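Side-chain contact in E3 SUMO-protein ligase SIZ2 (Saccharomyces cerevisiae, PDB 6U75), which acts as an E3 ligase of the PIAS family that promotes SUMO attachment, possibly to septins, and may take part in chromosome maintenance: residues E143-K148 with W213-Q218. Sequence-based numbering, arbitrary orientation.
Sequences EALLGK and WFLHSQ
L215 reaches from one helix to the backbone of the other, setting its CD1 methyl against two successive residues, L145 and L146. The apolar part of the contact is leucine on leucine. CD1 of L215 lies 3.7 Å from CB of L145, so the end of one side chain meets the root of the other. The second branch of L215 runs toward the tip of L145, where the two come together more loosely: CD2 of L215 is 4.4 Å from CD1 of L145. L146 joins in from its own root, its CB 4.4 Å from L215 CD1, while the rest of its side chain turns away, leaving CB its nearest side-chain atom to that methyl. The reach of L215 comes from its torsions: CG is anti to the carbonyl carbon (chi1 -68°), and chi2 of 170° extends the chain so that CD1 is its far end.

All three leucines are buried, and the CA atoms of residues 143-148 and 213-218 come nearest at L146 and L215, 7.8 Å apart. Helix 142-150 follows strand 130-139 of the PINIT fold, whereas helix 211-218 belongs to the SP-RING, the RING-like zinc finger of this family; in sequence it falls between the zinc ligands C203 and H205 and the later pair C226 and C229. The contact therefore joins the helix directly after that strand to the zinc-finger helix, away from the metal itself. P142 and I149, on the same helix as L145, also touch L215, while F7 and F235 pack on L145 and Y196 on L146.

The remaining approach is apolar to backbone: CD1 of L215 is also 3.7 Å from the amide N of L146, a van der Waals contact between a methyl and the peptide unit that joins L145 to L146.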
loop_
_atom_site.group_PDB
_atom_site.type_symbol
_atom_site.label_atom_id
_atom_site.label_comp_id
_atom_site.label_asym_id
_atom_site.label_seq_id
_atom_site.Cartn_x
_atom_site.Cartn_y
_atom_site.Cartn_z
ATOM N N GLU A 143 3.496 -10.503 -4.468
ATOM C CA GLU A 143 4.421 -11.294 -5.276
ATOM C C GLU A 143 4.417 -10.842 -6.732
ATOM O O GLU A 143 5.480 -10.719 -7.355
ATOM C CB GLU A 143 4.069 -12.778 -5.172
ATOM C CG GLU A 143 4.298 -13.375 -3.792
ATOM C CD GLU A 143 3.814 -14.810 -3.690
ATOM O OE1 GLU A 143 2.698 -15.097 -4.175
ATOM O OE2 GLU A 143 4.549 -15.653 -3.133
ATOM N N ALA A 144 3.233 -10.594 -7.297
ATOM C CA ALA A 144 3.162 -10.084 -8.662
ATOM C C ALA A 144 3.830 -8.718 -8.775
ATOM O O ALA A 144 4.536 -8.437 -9.753
ATOM C CB ALA A 144 1.705 -10.007 -9.113
ATOM N N LEU A 145 3.611 -7.851 -7.785
ATOM C CA LEU A 145 4.253 -6.542 -7.799
ATOM C C LEU A 145 5.767 -6.675 -7.688
ATOM O O LEU A 145 6.515 -5.906 -8.306
ATOM C CB LEU A 145 3.695 -5.683 -6.665
ATOM C CG LEU A 145 2.184 -5.435 -6.715
ATOM C CD1 LEU A 145 1.719 -4.705 -5.468
ATOM C CD2 LEU A 145 1.798 -4.651 -7.963
ATOM N N LEU A 146 6.240 -7.648 -6.908
ATOM C CA LEU A 146 7.671 -7.928 -6.868
ATOM C C LEU A 146 8.173 -8.352 -8.239
ATOM O O LEU A 146 9.265 -7.958 -8.659
ATOM C CB LEU A 146 7.970 -9.015 -5.838
ATOM C CG LEU A 146 9.451 -9.379 -5.699
ATOM C CD1 LEU A 146 10.195 -8.293 -4.940
ATOM C CD2 LEU A 146 9.617 -10.726 -5.024
ATOM N N GLY A 147 7.398 -9.180 -8.938
ATOM C CA GLY A 147 7.772 -9.546 -10.293
ATOM C C GLY A 147 7.893 -8.334 -11.194
ATOM O O GLY A 147 8.824 -8.230 -11.997
ATOM N N LYS A 148 6.951 -7.398 -11.071
ATOM C CA LYS A 148 7.044 -6.152 -11.827
ATOM C C LYS A 148 8.329 -5.405 -11.490
ATOM O O LYS A 148 9.035 -4.922 -12.382
ATOM C CB LYS A 148 5.829 -5.267 -11.549
ATOM C CG LYS A 148 4.550 -5.723 -12.231
ATOM C CD LYS A 148 3.421 -4.714 -12.058
ATOM C CE LYS A 148 3.709 -3.406 -12.785
ATOM N NZ LYS A 148 2.531 -2.492 -12.791
ATOM N N TRP A 213 9.081 -7.720 1.487
ATOM C CA TRP A 213 8.605 -7.373 2.820
ATOM C C TRP A 213 8.054 -5.955 2.869
ATOM O O TRP A 213 7.090 -5.691 3.596
ATOM C CB TRP A 213 9.726 -7.547 3.840
ATOM C CG TRP A 213 9.881 -8.963 4.291
ATOM C CD1 TRP A 213 10.793 -9.874 3.844
ATOM C CD2 TRP A 213 9.091 -9.635 5.276
ATOM N NE1 TRP A 213 10.623 -11.072 4.496
ATOM C CE2 TRP A 213 9.583 -10.951 5.381
ATOM C CE3 TRP A 213 8.017 -9.251 6.084
ATOM C CZ2 TRP A 213 9.038 -11.883 6.260
ATOM C CZ3 TRP A 213 7.478 -10.177 6.956
ATOM C CH2 TRP A 213 7.989 -11.478 7.038
ATOM N N PHE A 214 8.637 -5.034 2.100
ATOM C CA PHE A 214 8.083 -3.687 2.021
ATOM C C PHE A 214 6.674 -3.715 1.439
ATOM O O PHE A 214 5.758 -3.080 1.971
ATOM C CB PHE A 214 8.994 -2.793 1.183
ATOM C CG PHE A 214 8.453 -1.409 0.968
ATOM C CD1 PHE A 214 8.570 -0.443 1.953
ATOM C CD2 PHE A 214 7.830 -1.071 -0.221
ATOM C CE1 PHE A 214 8.073 0.831 1.757
ATOM C CE2 PHE A 214 7.332 0.202 -0.423
ATOM C CZ PHE A 214 7.454 1.154 0.568
ATOM N N LEU A 215 6.484 -4.450 0.340
ATOM C CA LEU A 215 5.156 -4.550 -0.258
ATOM C C LEU A 215 4.175 -5.250 0.673
ATOM O O LEU A 215 2.983 -4.922 0.679
ATOM C CB LEU A 215 5.235 -5.289 -1.594
ATOM C CG LEU A 215 5.973 -4.560 -2.720
ATOM C CD1 LEU A 215 6.196 -5.493 -3.898
ATOM C CD2 LEU A 215 5.202 -3.324 -3.157
ATOM N N HIS A 216 4.653 -6.217 1.458
ATOM C CA HIS A 216 3.794 -6.862 2.444
ATOM C C HIS A 216 3.365 -5.877 3.523
ATOM O O HIS A 216 2.197 -5.857 3.929
ATOM C CB HIS A 216 4.525 -8.055 3.060
ATOM C CG HIS A 216 3.782 -8.717 4.178
ATOM N ND1 HIS A 216 2.762 -9.619 3.965
ATOM C CD2 HIS A 216 3.918 -8.614 5.522
ATOM C CE1 HIS A 216 2.299 -10.039 5.129
ATOM N NE2 HIS A 216 2.984 -9.446 6.089
ATOM N N SER A 217 4.298 -5.048 3.994
ATOM C CA SER A 217 3.966 -4.034 4.989
ATOM C C SER A 217 2.964 -3.028 4.434
ATOM O O SER A 217 1.975 -2.686 5.094
ATOM C CB SER A 217 5.241 -3.326 5.449
ATOM O OG SER A 217 4.940 -2.185 6.232
ATOM N N GLN A 218 3.206 -2.540 3.215
ATOM C CA GLN A 218 2.342 -1.510 2.647
ATOM C C GLN A 218 0.955 -2.049 2.322
ATOM O O GLN A 218 -0.016 -1.283 2.308
ATOM C CB GLN A 218 2.985 -0.919 1.393
ATOM C CG GLN A 218 4.310 -0.220 1.646
ATOM C CD GLN A 218 4.162 1.011 2.516
ATOM O OE1 GLN A 218 3.104 1.641 2.547
ATOM N NE2 GLN A 218 5.224 1.362 3.232
#